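Local coordinates for cycloalternan-forming enzyme (PDB 5F7U), which belongs to glycoside hydrolase family 31 and joins a TIM-barrel domain to several beta domains, among them a family 6 carbohydrate-binding module, at residues W363-W368 with P703-A708; A652-I657 with D790-F795; G809-Q814 with L917-A922; L826-Y831 with R850-S855. The protein carries 1 engineered substitution. One frame throughout, in Å; residues are numbered along the deposited sequence. Where two conformers were deposited one is given.

Interaction 1 of 4, residues W363-W368 with P703-A708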
loop_
_atom_site.group_PDB
_atom_site.type_symbol
_atom_site.label_atom_id
_atom_site.label_comp_id
_atom_site.label_asym_id
_atom_site.label_seq_id
_atom_site.Cartn_x
_atom_site.Cartn_y
_atom_site.Cartn_z
ATOM N N TRP A 363 -18.579 3.765 -0.921
ATOM C CA TRP A 363 -18.361 5.034 -0.218
ATOM C C TRP A 363 -16.973 5.205 0.376
ATOM O O TRP A 363 -16.487 6.324 0.490
ATOM C CB TRP A 363 -19.436 5.305 0.843
ATOM C CG TRP A 363 -19.341 4.536 2.148
ATOM C CD1 TRP A 363 -20.052 3.408 2.490
ATOM C CD2 TRP A 363 -18.532 4.864 3.293
ATOM N NE1 TRP A 363 -19.720 3.012 3.763
ATOM C CE2 TRP A 363 -18.805 3.891 4.289
ATOM C CE3 TRP A 363 -17.617 5.893 3.581
ATOM C CZ2 TRP A 363 -18.185 3.910 5.553
ATOM C CZ3 TRP A 363 -16.990 5.914 4.842
ATOM C CH2 TRP A 363 -17.284 4.918 5.815
ATOM N N ALA A 364 -16.325 4.093 0.714
ATOM C CA ALA A 364 -14.965 4.155 1.225
ATOM C C ALA A 364 -13.971 4.734 0.203
ATOM O O ALA A 364 -12.900 5.203 0.596
ATOM C CB ALA A 364 -14.526 2.776 1.711
ATOM N N PHE A 365 -14.347 4.723 -1.077
ATOM C CA PHE A 365 -13.470 5.165 -2.182
ATOM C C PHE A 365 -13.701 6.588 -2.683
ATOM O O PHE A 365 -13.063 7.019 -3.653
ATOM C CB PHE A 365 -13.503 4.107 -3.289
ATOM C CG PHE A 365 -12.988 2.796 -2.799
ATOM C CD1 PHE A 365 -11.611 2.570 -2.722
ATOM C CD2 PHE A 365 -13.869 1.834 -2.294
ATOM C CE1 PHE A 365 -11.109 1.388 -2.175
ATOM C CE2 PHE A 365 -13.384 0.653 -1.748
ATOM C CZ PHE A 365 -12.001 0.422 -1.695
ATOM N N GLY A 366 -14.605 7.315 -2.023
ATOM C CA GLY A 366 -14.742 8.751 -2.261
ATOM C C GLY A 366 -13.884 9.543 -1.278
ATOM O O GLY A 366 -13.095 8.961 -0.500
ATOM N N LEU A 367 -14.043 10.864 -1.265
ATOM C CA LEU A 367 -13.202 11.672 -0.384
ATOM C C LEU A 367 -13.641 11.536 1.083
ATOM O O LEU A 367 -14.837 11.630 1.376
ATOM C CB LEU A 367 -13.257 13.150 -0.775
ATOM C CG LEU A 367 -12.565 14.182 0.138
ATOM C CD1 LEU A 367 -11.051 13.946 0.168
ATOM C CD2 LEU A 367 -12.902 15.588 -0.371
ATOM N N TRP A 368 -12.655 11.343 1.966
ATOM C CA TRP A 368 -12.861 11.401 3.408
ATOM C C TRP A 368 -12.438 12.745 3.961
ATOM O O TRP A 368 -11.327 13.187 3.687
ATOM C CB TRP A 368 -12.021 10.353 4.122
ATOM C CG TRP A 368 -12.399 8.939 3.868
ATOM C CD1 TRP A 368 -12.304 8.260 2.685
ATOM C CD2 TRP A 368 -12.874 8.006 4.844
ATOM N NE1 TRP A 368 -12.717 6.941 2.868
ATOM C CE2 TRP A 368 -13.083 6.772 4.180
ATOM C CE3 TRP A 368 -13.174 8.100 6.213
ATOM C CZ2 TRP A 368 -13.551 5.627 4.838
ATOM C CZ3 TRP A 368 -13.668 6.937 6.877
ATOM C CH2 TRP A 368 -13.835 5.724 6.176
ATOM N N PRO A 703 -16.168 4.243 -11.194
ATOM C CA PRO A 703 -16.494 2.854 -11.599
ATOM C C PRO A 703 -15.249 1.983 -11.863
ATOM O O PRO A 703 -15.256 0.791 -11.532
ATOM C CB PRO A 703 -17.325 3.053 -12.875
ATOM C CG PRO A 703 -17.996 4.373 -12.636
ATOM C CD PRO A 703 -16.881 5.215 -12.045
ATOM N N TYR A 704 -14.204 2.596 -12.415
ATOM C CA TYR A 704 -12.906 1.954 -12.646
ATOM C C TYR A 704 -12.201 1.670 -11.319
ATOM O O TYR A 704 -11.697 0.559 -11.102
ATOM C CB TYR A 704 -12.048 2.873 -13.530
ATOM C CG TYR A 704 -10.591 2.489 -13.698
ATOM C CD1 TYR A 704 -10.206 1.583 -14.686
ATOM C CD2 TYR A 704 -9.590 3.061 -12.886
ATOM C CE1 TYR A 704 -8.871 1.241 -14.871
ATOM C CE2 TYR A 704 -8.239 2.697 -13.031
ATOM C CZ TYR A 704 -7.894 1.804 -14.039
ATOM O OH TYR A 704 -6.575 1.434 -14.232
ATOM N N ILE A 705 -12.156 2.685 -10.451
ATOM C CA ILE A 705 -11.519 2.554 -9.130
ATOM C C ILE A 705 -12.170 1.445 -8.306
ATOM O O ILE A 705 -11.476 0.615 -7.703
ATOM C CB ILE A 705 -11.541 3.903 -8.369
ATOM C CG1 ILE A 705 -10.644 4.927 -9.108
ATOM C CG2 ILE A 705 -11.143 3.730 -6.888
ATOM C CD1 ILE A 705 -10.776 6.352 -8.569
ATOM N N TYR A 706 -13.500 1.401 -8.317
ATOM C CA TYR A 706 -14.180 0.414 -7.491
ATOM C C TYR A 706 -14.058 -0.986 -8.074
ATOM O O TYR A 706 -13.974 -1.965 -7.330
ATOM C CB TYR A 706 -15.638 0.805 -7.240
ATOM C CG TYR A 706 -16.265 0.054 -6.084
ATOM C CD1 TYR A 706 -15.619 -0.019 -4.825
ATOM C CD2 TYR A 706 -17.483 -0.607 -6.236
ATOM C CE1 TYR A 706 -16.179 -0.710 -3.770
ATOM C CE2 TYR A 706 -18.068 -1.292 -5.170
ATOM C CZ TYR A 706 -17.412 -1.351 -3.946
ATOM O OH TYR A 706 -17.995 -2.047 -2.908
ATOM N N THR A 707 -14.026 -1.090 -9.409
ATOM C CA THR A 707 -13.735 -2.395 -10.011
ATOM C C THR A 707 -12.338 -2.855 -9.595
ATOM O O THR A 707 -12.134 -4.043 -9.315
ATOM C CB THR A 707 -13.886 -2.365 -11.547
ATOM O OG1 THR A 707 -15.231 -2.015 -11.868
ATOM C CG2 THR A 707 -13.598 -3.742 -12.181
ATOM N N ALA A 708 -11.385 -1.925 -9.555
ATOM C CA ALA A 708 -10.031 -2.284 -9.091
ATOM C C ALA A 708 -10.041 -2.725 -7.626
ATOM O O ALA A 708 -9.323 -3.655 -7.256
ATOM C CB ALA A 708 -9.045 -1.139 -9.302
#

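Interaction 2 of 4, residues A652-I657 with D790-F795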
loop_
_atom_site.group_PDB
_atom_site.type_symbol
_atom_site.label_atom_id
_atom_site.label_comp_id
_atom_site.label_asym_id
_atom_site.label_seq_id
_atom_site.Cartn_x
_atom_site.Cartn_y
_atom_site.Cartn_z
ATOM N N ALA A 652 -3.414 12.295 -4.427
ATOM C CA ALA A 652 -4.392 11.685 -3.517
ATOM C C ALA A 652 -5.649 11.242 -4.249
ATOM O O ALA A 652 -6.223 10.175 -3.944
ATOM C CB ALA A 652 -4.754 12.646 -2.382
ATOM N N ALA A 653 -6.070 12.046 -5.229
ATOM C CA ALA A 653 -7.253 11.729 -6.030
ATOM C C ALA A 653 -7.001 10.491 -6.901
ATOM O O ALA A 653 -7.952 9.821 -7.301
ATOM C CB ALA A 653 -7.639 12.926 -6.892
ATOM N N PHE A 654 -5.724 10.175 -7.139
ATOM C CA PHE A 654 -5.307 8.972 -7.888
ATOM C C PHE A 654 -4.607 7.950 -6.992
ATOM O O PHE A 654 -3.651 7.276 -7.431
ATOM C CB PHE A 654 -4.414 9.350 -9.099
ATOM C CG PHE A 654 -5.187 9.883 -10.272
ATOM C CD1 PHE A 654 -5.611 11.212 -10.296
ATOM C CD2 PHE A 654 -5.550 9.035 -11.346
ATOM C CE1 PHE A 654 -6.347 11.717 -11.374
ATOM C CE2 PHE A 654 -6.274 9.536 -12.430
ATOM C CZ PHE A 654 -6.677 10.879 -12.440
ATOM N N ALA A 655 -5.053 7.869 -5.728
ATOM C CA ALA A 655 -4.530 6.858 -4.807
ATOM C C ALA A 655 -5.692 6.009 -4.288
ATOM O O ALA A 655 -6.856 6.336 -4.567
ATOM C CB ALA A 655 -3.736 7.515 -3.675
ATOM N N PRO A 656 -5.403 4.867 -3.610
ATOM C CA PRO A 656 -6.514 3.956 -3.272
ATOM C C PRO A 656 -7.596 4.615 -2.407
ATOM O O PRO A 656 -8.779 4.461 -2.707
ATOM C CB PRO A 656 -5.812 2.819 -2.509
ATOM C CG PRO A 656 -4.422 2.810 -3.089
ATOM C CD PRO A 656 -4.093 4.278 -3.248
ATOM N N ILE A 657 -7.185 5.376 -1.392
ATOM C CA ILE A 657 -8.110 6.071 -0.483
ATOM C C ILE A 657 -7.679 7.534 -0.379
ATOM O O ILE A 657 -6.507 7.828 -0.089
ATOM C CB ILE A 657 -8.135 5.438 0.940
ATOM C CG1 ILE A 657 -8.442 3.920 0.930
ATOM C CG2 ILE A 657 -9.065 6.215 1.888
ATOM C CD1 ILE A 657 -9.851 3.529 0.476
ATOM N N ASP A 790 -0.955 22.690 -11.559
ATOM C CA ASP A 790 -2.309 22.166 -11.647
ATOM C C ASP A 790 -2.423 20.863 -12.414
ATOM O O ASP A 790 -3.519 20.308 -12.515
ATOM C CB ASP A 790 -3.209 23.225 -12.296
ATOM C CG ASP A 790 -3.167 24.527 -11.571
ATOM O OD1 ASP A 790 -3.335 24.507 -10.339
ATOM O OD2 ASP A 790 -2.987 25.588 -12.235
ATOM N N THR A 791 -1.290 20.365 -12.914
ATOM C CA THR A 791 -1.238 19.288 -13.917
ATOM C C THR A 791 -0.634 18.009 -13.346
ATOM O O THR A 791 0.400 18.046 -12.663
ATOM C CB THR A 791 -0.416 19.779 -15.133
ATOM O OG1 THR A 791 -1.079 20.916 -15.705
ATOM C CG2 THR A 791 -0.227 18.697 -16.209
ATOM N N LEU A 792 -1.266 16.881 -13.667
ATOM C CA LEU A 792 -0.775 15.564 -13.239
ATOM C C LEU A 792 -0.647 14.655 -14.462
ATOM O O LEU A 792 -1.659 14.358 -15.080
ATOM C CB LEU A 792 -1.788 14.937 -12.252
ATOM C CG LEU A 792 -1.520 13.518 -11.733
ATOM C CD1 LEU A 792 -0.388 13.529 -10.719
ATOM C CD2 LEU A 792 -2.763 12.970 -11.069
ATOM N N PRO A 793 0.567 14.165 -14.788
ATOM C CA PRO A 793 0.685 13.220 -15.924
ATOM C C PRO A 793 0.003 11.893 -15.587
ATOM O O PRO A 793 0.360 11.261 -14.597
ATOM C CB PRO A 793 2.201 12.996 -16.061
ATOM C CG PRO A 793 2.839 14.106 -15.273
ATOM C CD PRO A 793 1.875 14.470 -14.180
ATOM N N VAL A 794 -0.996 11.501 -16.377
ATOM C CA VAL A 794 -1.654 10.186 -16.224
ATOM C C VAL A 794 -1.861 9.610 -17.619
ATOM O O VAL A 794 -2.368 10.309 -18.493
ATOM C CB VAL A 794 -3.017 10.249 -15.488
ATOM C CG1 VAL A 794 -3.574 8.837 -15.300
ATOM C CG2 VAL A 794 -2.889 10.898 -14.101
ATOM N N PHE A 795 -1.477 8.345 -17.808
ATOM C CA PHE A 795 -1.521 7.698 -19.124
ATOM C C PHE A 795 -2.244 6.363 -19.074
ATOM O O PHE A 795 -2.106 5.606 -18.102
ATOM C CB PHE A 795 -0.109 7.441 -19.650
ATOM C CG PHE A 795 0.820 8.614 -19.504
ATOM C CD1 PHE A 795 1.467 8.856 -18.288
ATOM C CD2 PHE A 795 1.054 9.484 -20.589
ATOM C CE1 PHE A 795 2.319 9.945 -18.142
ATOM C CE2 PHE A 795 1.928 10.560 -20.451
ATOM C CZ PHE A 795 2.559 10.791 -19.224
#

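Interaction 3 of 4, residues G809-Q814 with L917-A922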
loop_
_atom_site.group_PDB
_atom_site.type_symbol
_atom_site.label_atom_id
_atom_site.label_comp_id
_atom_site.label_asym_id
_atom_site.label_seq_id
_atom_site.Cartn_x
_atom_site.Cartn_y
_atom_site.Cartn_z
ATOM N N GLY A 809 -21.429 16.765 -20.141
ATOM C CA GLY A 809 -20.258 17.436 -20.699
ATOM C C GLY A 809 -19.212 16.460 -21.222
ATOM O O GLY A 809 -18.412 16.802 -22.093
ATOM N N TYR A 810 -19.204 15.245 -20.674
ATOM C CA TYR A 810 -18.337 14.154 -21.139
ATOM C C TYR A 810 -16.813 14.434 -21.085
ATOM O O TYR A 810 -16.038 13.804 -21.804
ATOM C CB TYR A 810 -18.776 13.702 -22.552
ATOM C CG TYR A 810 -19.995 12.803 -22.555
ATOM C CD1 TYR A 810 -19.890 11.456 -22.173
ATOM C CD2 TYR A 810 -21.244 13.282 -22.945
ATOM C CE1 TYR A 810 -20.993 10.619 -22.182
ATOM C CE2 TYR A 810 -22.358 12.444 -22.962
ATOM C CZ TYR A 810 -22.223 11.116 -22.580
ATOM O OH TYR A 810 -23.331 10.292 -22.600
ATOM N N GLN A 811 -16.398 15.376 -20.244
ATOM C CA GLN A 811 -14.968 15.602 -20.021
ATOM C C GLN A 811 -14.582 15.139 -18.621
ATOM O O GLN A 811 -15.397 15.206 -17.709
ATOM C CB GLN A 811 -14.611 17.080 -20.180
ATOM C CG GLN A 811 -14.947 17.647 -21.577
ATOM C CD GLN A 811 -13.970 17.191 -22.661
ATOM O OE1 GLN A 811 -12.760 17.232 -22.455
ATOM N NE2 GLN A 811 -14.488 16.760 -23.830
ATOM N N LEU A 812 -13.336 14.697 -18.463
ATOM C CA LEU A 812 -12.807 14.391 -17.132
ATOM C C LEU A 812 -12.782 15.668 -16.295
ATOM O O LEU A 812 -12.513 16.747 -16.812
ATOM C CB LEU A 812 -11.406 13.787 -17.234
ATOM C CG LEU A 812 -11.346 12.383 -17.832
ATOM C CD1 LEU A 812 -9.891 12.025 -18.098
ATOM C CD2 LEU A 812 -12.013 11.356 -16.921
ATOM N N GLY A 813 -13.108 15.550 -15.016
ATOM C CA GLY A 813 -13.090 16.702 -14.118
ATOM C C GLY A 813 -14.396 17.479 -14.008
ATOM O O GLY A 813 -14.390 18.625 -13.576
ATOM N N GLN A 814 -15.509 16.850 -14.400
ATOM C CA GLN A 814 -16.837 17.457 -14.292
ATOM C C GLN A 814 -17.655 16.716 -13.243
ATOM O O GLN A 814 -17.714 15.484 -13.251
ATOM C CB GLN A 814 -17.536 17.470 -15.661
ATOM C CG GLN A 814 -16.730 18.251 -16.684
ATOM C CD GLN A 814 -17.351 18.273 -18.053
ATOM O OE1 GLN A 814 -17.867 17.258 -18.539
ATOM N NE2 GLN A 814 -17.293 19.436 -18.696
ATOM N N LEU A 917 -11.769 11.392 -29.848
ATOM C CA LEU A 917 -12.596 10.324 -29.306
ATOM C C LEU A 917 -13.910 10.241 -30.050
ATOM O O LEU A 917 -14.575 11.257 -30.239
ATOM C CB LEU A 917 -12.900 10.578 -27.830
ATOM C CG LEU A 917 -11.715 10.559 -26.856
ATOM C CD1 LEU A 917 -12.198 11.050 -25.506
ATOM C CD2 LEU A 917 -11.146 9.153 -26.730
ATOM N N THR A 918 -14.260 9.021 -30.462
ATOM C CA THR A 918 -15.592 8.725 -30.986
ATOM C C THR A 918 -16.542 8.317 -29.856
ATOM O O THR A 918 -16.323 7.303 -29.189
ATOM C CB THR A 918 -15.563 7.610 -32.039
ATOM O OG1 THR A 918 -14.607 7.943 -33.058
ATOM C CG2 THR A 918 -16.947 7.481 -32.688
ATOM N N TYR A 919 -17.617 9.082 -29.680
ATOM C CA TYR A 919 -18.635 8.732 -28.689
ATOM C C TYR A 919 -19.677 7.858 -29.367
ATOM O O TYR A 919 -20.119 8.198 -30.464
ATOM C CB TYR A 919 -19.362 9.970 -28.144
ATOM C CG TYR A 919 -18.559 11.018 -27.373
ATOM C CD1 TYR A 919 -17.163 11.112 -27.469
ATOM C CD2 TYR A 919 -19.227 11.979 -26.615
ATOM C CE1 TYR A 919 -16.460 12.098 -26.790
ATOM C CE2 TYR A 919 -18.532 12.979 -25.946
ATOM C CZ TYR A 919 -17.154 13.031 -26.038
ATOM O OH TYR A 919 -16.464 14.016 -25.383
ATOM N N VAL A 920 -20.067 6.753 -28.725
ATOM C CA VAL A 920 -21.145 5.886 -29.249
ATOM C C VAL A 920 -22.145 5.599 -28.125
ATOM O O VAL A 920 -21.777 5.007 -27.106
ATOM C CB VAL A 920 -20.614 4.549 -29.834
ATOM C CG1 VAL A 920 -21.760 3.693 -30.382
ATOM C CG2 VAL A 920 -19.588 4.793 -30.942
ATOM N N LYS A 921 -23.389 6.036 -28.308
ATOM C CA LYS A 921 -24.443 5.777 -27.337
ATOM C C LYS A 921 -25.247 4.550 -27.743
ATOM O O LYS A 921 -25.777 4.499 -28.857
ATOM C CB LYS A 921 -25.368 6.989 -27.199
ATOM C CG LYS A 921 -26.450 6.837 -26.136
ATOM C CD LYS A 921 -27.286 8.106 -26.047
ATOM C CE LYS A 921 -26.575 9.220 -25.295
ATOM N NZ LYS A 921 -27.494 10.371 -25.029
ATOM N N ALA A 922 -25.321 3.581 -26.833
ATOM C CA ALA A 922 -26.168 2.389 -26.988
ATOM C C ALA A 922 -27.238 2.430 -25.913
ATOM O O ALA A 922 -26.960 2.772 -24.769
ATOM C CB ALA A 922 -25.345 1.113 -26.851
HETATM O O HOH W 1 -17.199 16.546 -24.675
HETATM O O HOH W 2 -25.756 11.437 -23.049
#

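Interaction 4 of 4, residues L826-Y831 with R850-S855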
loop_
_atom_site.group_PDB
_atom_site.type_symbol
_atom_site.label_atom_id
_atom_site.label_comp_id
_atom_site.label_asym_id
_atom_site.label_seq_id
_atom_site.Cartn_x
_atom_site.Cartn_y
_atom_site.Cartn_z
ATOM N N LEU A 826 -23.043 6.503 -17.820
ATOM C CA LEU A 826 -22.046 5.419 -17.719
ATOM C C LEU A 826 -21.320 5.352 -19.057
ATOM O O LEU A 826 -21.961 5.241 -20.117
ATOM C CB LEU A 826 -22.712 4.096 -17.381
ATOM C CG LEU A 826 -21.866 2.827 -17.333
ATOM C CD1 LEU A 826 -20.832 2.896 -16.221
ATOM C CD2 LEU A 826 -22.820 1.659 -17.114
ATOM N N THR A 827 -19.992 5.420 -18.986
ATOM C CA THR A 827 -19.125 5.658 -20.138
ATOM C C THR A 827 -17.956 4.685 -20.089
ATOM O O THR A 827 -17.499 4.352 -19.002
ATOM C CB THR A 827 -18.623 7.120 -20.149
ATOM O OG1 THR A 827 -19.750 8.008 -20.191
ATOM C CG2 THR A 827 -17.731 7.429 -21.365
ATOM N N PHE A 828 -17.504 4.198 -21.249
ATOM C CA PHE A 828 -16.299 3.371 -21.290
ATOM C C PHE A 828 -15.310 4.002 -22.247
ATOM O O PHE A 828 -15.587 4.093 -23.452
ATOM C CB PHE A 828 -16.600 1.925 -21.718
ATOM C CG PHE A 828 -17.485 1.190 -20.758
ATOM C CD1 PHE A 828 -18.873 1.312 -20.845
ATOM C CD2 PHE A 828 -16.934 0.379 -19.755
ATOM C CE1 PHE A 828 -19.703 0.659 -19.935
ATOM C CE2 PHE A 828 -17.762 -0.300 -18.866
ATOM C CZ PHE A 828 -19.145 -0.142 -18.949
ATOM N N ARG A 829 -14.181 4.439 -21.696
ATOM C CA ARG A 829 -13.076 4.981 -22.471
ATOM C C ARG A 829 -12.224 3.811 -22.961
ATOM O O ARG A 829 -11.825 2.961 -22.165
ATOM C CB ARG A 829 -12.258 5.935 -21.587
ATOM C CG ARG A 829 -11.036 6.582 -22.223
ATOM C CD ARG A 829 -11.372 7.619 -23.295
ATOM N NE ARG A 829 -11.961 8.854 -22.773
ATOM C CZ ARG A 829 -11.278 9.862 -22.242
ATOM N NH1 ARG A 829 -11.933 10.962 -21.861
ATOM N NH2 ARG A 829 -9.951 9.786 -22.102
ATOM N N VAL A 830 -11.956 3.778 -24.272
ATOM C CA VAL A 830 -11.333 2.634 -24.931
ATOM C C VAL A 830 -10.148 3.110 -25.756
ATOM O O VAL A 830 -10.292 4.027 -26.571
ATOM C CB VAL A 830 -12.349 1.896 -25.853
ATOM C CG1 VAL A 830 -11.676 0.752 -26.616
ATOM C CG2 VAL A 830 -13.515 1.342 -25.016
ATOM N N TYR A 831 -8.992 2.479 -25.534
ATOM C CA TYR A 831 -7.787 2.707 -26.332
ATOM C C TYR A 831 -7.519 1.428 -27.114
ATOM O O TYR A 831 -6.811 0.538 -26.618
ATOM C CB TYR A 831 -6.603 3.124 -25.416
ATOM C CG TYR A 831 -6.893 4.429 -24.716
ATOM C CD1 TYR A 831 -6.638 5.651 -25.345
ATOM C CD2 TYR A 831 -7.466 4.444 -23.448
ATOM C CE1 TYR A 831 -6.931 6.860 -24.719
ATOM C CE2 TYR A 831 -7.757 5.643 -22.805
ATOM C CZ TYR A 831 -7.494 6.844 -23.457
ATOM O OH TYR A 831 -7.783 8.033 -22.846
ATOM N N ARG A 850 -19.992 -7.165 -15.764
ATOM C CA ARG A 850 -20.316 -6.905 -17.162
ATOM C C ARG A 850 -19.040 -7.110 -17.962
ATOM O O ARG A 850 -18.067 -6.373 -17.782
ATOM C CB ARG A 850 -20.839 -5.475 -17.367
ATOM C CG ARG A 850 -21.880 -4.993 -16.368
ATOM C CD ARG A 850 -23.224 -5.657 -16.589
ATOM N NE ARG A 850 -24.250 -4.994 -15.799
ATOM C CZ ARG A 850 -25.514 -5.386 -15.724
ATOM N NH1 ARG A 850 -25.935 -6.452 -16.402
ATOM N NH2 ARG A 850 -26.366 -4.715 -14.957
ATOM N N ASP A 851 -19.052 -8.124 -18.825
ATOM C CA ASP A 851 -17.870 -8.487 -19.598
ATOM C C ASP A 851 -17.894 -7.777 -20.949
ATOM O O ASP A 851 -18.756 -8.063 -21.798
ATOM C CB ASP A 851 -17.767 -10.005 -19.791
ATOM C CG ASP A 851 -17.616 -10.779 -18.472
ATOM O OD1 ASP A 851 -17.017 -10.275 -17.476
ATOM O OD2 ASP A 851 -18.122 -11.924 -18.441
ATOM N N ILE A 852 -16.956 -6.841 -21.121
ATOM C CA ILE A 852 -16.853 -6.013 -22.327
ATOM C C ILE A 852 -15.625 -6.477 -23.083
ATOM O O ILE A 852 -14.573 -6.715 -22.477
ATOM C CB ILE A 852 -16.588 -4.503 -22.017
ATOM C CG1 ILE A 852 -17.191 -4.039 -20.681
ATOM C CG2 ILE A 852 -16.942 -3.610 -23.217
ATOM C CD1 ILE A 852 -18.687 -3.826 -20.674
ATOM N N SER A 853 -15.740 -6.609 -24.400
ATOM C CA SER A 853 -14.559 -6.915 -25.199
ATOM C C SER A 853 -14.478 -6.019 -26.421
ATOM O O SER A 853 -15.501 -5.600 -26.979
ATOM C CB SER A 853 -14.502 -8.396 -25.585
ATOM O OG SER A 853 -15.548 -8.736 -26.471
ATOM N N VAL A 854 -13.244 -5.708 -26.799
ATOM C CA VAL A 854 -12.957 -4.781 -27.904
ATOM C C VAL A 854 -12.038 -5.526 -28.852
ATOM O O VAL A 854 -11.100 -6.180 -28.410
ATOM C CB VAL A 854 -12.300 -3.456 -27.421
ATOM C CG1 VAL A 854 -11.884 -2.574 -28.602
ATOM C CG2 VAL A 854 -13.245 -2.697 -26.483
ATOM N N SER A 855 -12.352 -5.444 -30.143
ATOM C CA SER A 855 -11.499 -6.001 -31.181
ATOM C C SER A 855 -11.075 -4.912 -32.155
ATOM O O SER A 855 -11.842 -4.491 -33.041
ATOM C CB SER A 855 -12.178 -7.175 -31.902
ATOM O OG SER A 855 -11.273 -7.754 -32.847
#

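Interaction 1 of 4, residues W363-W368 with P703-A708
Phe365 meets Tyr706 ring against ring, the CD2 and CE2 side of the phenylalanine lying beside CD1 and CE1 of the tyrosine. The nearest pair is Phe365 CD2 to Tyr706 CD1 at 3.6 Å; the two side chains cross at about a right angle, and their ring planes are inclined by 53°. Tyr706 gets there because its CG stands anti to the backbone N (chi1 -163°). The backbone carbonyl of Leu360 hydrogen-bonds the tyrosine hydroxyl. A second, looser touch joins Phe365 CB to Ile705 CG2 at 4.3 Å. In the family 31 TIM barrel this brings the 3-10 turn leading into the first strand, 367-369, against helix 702-715. Behind the turn, Trp368 NE1 donates to Ala364 O over 2.9 Å, the oxygen lying in the indole plane, while CZ3 of Trp363 rests 3.3 Å above one face of the Trp368 ring. Phe365 also meets Tyr627 edge-to-face, and Arg698 NE holds its carbonyl.

Interaction 2 of 4, residues A652-I657 with D790-F795
The ring of Phe654 projects from the turn after helix 642-653 and receives two aliphatic side chains, each meeting it differently. Val794 comes from the opposite direction and sets CG2 over one face, 4.1 Å from the centroid of the Phe654 ring and 15° off its normal, a CH-pi contact displaced toward the CE2 and CZ rim. The other methyl follows close by, with Val794 CG1 lying 4.0 Å from Phe654 CE2. Because CG1 is anti to the backbone N (chi1 -176°), CG2 falls beside that nitrogen, and both branches reach the ring. Leu792 slides past in the opposite sense and approaches obliquely. Its CD2 is the one branch that touches, coming to 3.4 Å from Phe654 CD1 and 3.8 Å from Phe654 CE1. Leu792 and Val794 both point toward the phenylalanine, with Pro793 between them in the chain. Tyr694 of helix 687-700 packs on Phe654 and Leu792 alike, and Tyr740 OH hydrogen-bonds the carbonyl of Phe654. The contact thus joins the end of a barrel helix to strand 794-797 of the C-terminal beta domain and the loop just before it. All three side chains are apolar and buried, so across this boundary the two segments are held by dispersion and the exclusion of water, the CH-pi contact being the directional element.

Interaction 3 of 4, residues G809-Q814 with L917-A922
Tyr810 and Tyr919 press together at the tight part of this contact, where Tyr919 CE2 comes within 3.5 Å of Tyr810 CB and 3.7 Å of Tyr810 CG. The side chains slide past each other in opposite directions, with ring planes 54° apart, so the meeting is oblique. With CG beside the backbone N (chi1 -63°), the Tyr919 ring extends from its strand to the loop 809-814. The polar margins are looser and mediated by water. Gln811 NE2 stays 3.7 Å from Tyr919 OH, and one water joins them, held by Gln811 NE2 at 2.8 Å and Tyr919 OH at 2.7 Å, while it donates to Gly809 O. At the far end of the other ring, a second water links Tyr810 OH to Lys921 NZ; it accepts from the ammonium group at 2.8 Å and lies in the plane of the Tyr810 ring. Both groups have further partners: Thr875 OG1 for the hydroxyl, and the carbonyl of Phe902 for the lysine. Strand 917-922 runs between strands 874-879 and 908-912 of a mixed sheet, and the loop packs across it, with Leu899 of helix 899-904 touching both tyrosines and Tyr910 meeting Tyr919 edge-to-face.

Interaction 4 of 4, residues L826-Y831 with R850-S855
Phe828 and Val830 on one strand face Ile852 and Val854 on the other, and these four side chains bury nearly all the surface the contact hides. Phe828 lies obliquely to Ile852, whose CD1 sits 4.1 Å from both Phe828 CE2 and Phe828 CZ. The isoleucine has an unusual first torsion, chi1 -30°, which departs from a staggered position as it carries CG1 and CD1 to the phenylalanine. Two residues along, the valines reach toward each other tip to tip: Val830 CG1 lies 3.8 Å from Val854 CG2 and 3.9 Å from Val854 CG1, so one methyl of Val830 meets both branches of its partner. Met876 of strand 874-879 packs on Phe828 and Val830, and Pro868 lies against Ile852. Away from this layer, Arg829 NH2 donates to Tyr831 OH over 2.9 Å, with the hydroxyl in the guanidinium plane; Gln877 OE1 takes the NE of the same arginine. The matched CA atoms stand 8 to 10 Å apart, a spacing that belongs to stacked sheets, and strands 825-830 and 848-857 are members of different sheets. Such face-to-face packing about an apolar layer is characteristic of a beta sandwich.

In the fold
Going from the N terminus, the entry to the first barrel strand at 363-368 waits more than 300 residues for its partner, helix segment 703-708. Before that loop closes, 652-657 opens interaction 2, which ends at 790-795, so the two cross. They also touch, through Phe365 and Ala364 against Pro656 and Ile657, so that the approaches to the first and last barrel strands, neighbours in the closed barrel, are set one against helix 702-715 and the other against the C-terminal beta domain. Interaction 3 then opens at 809-814 and closes at 917-922; the short loop of interaction 4 begins and ends within it. These two share the mixed sheet through strands 825-830 and 917-922, and Tyr810 packs on Thr827 where they meet.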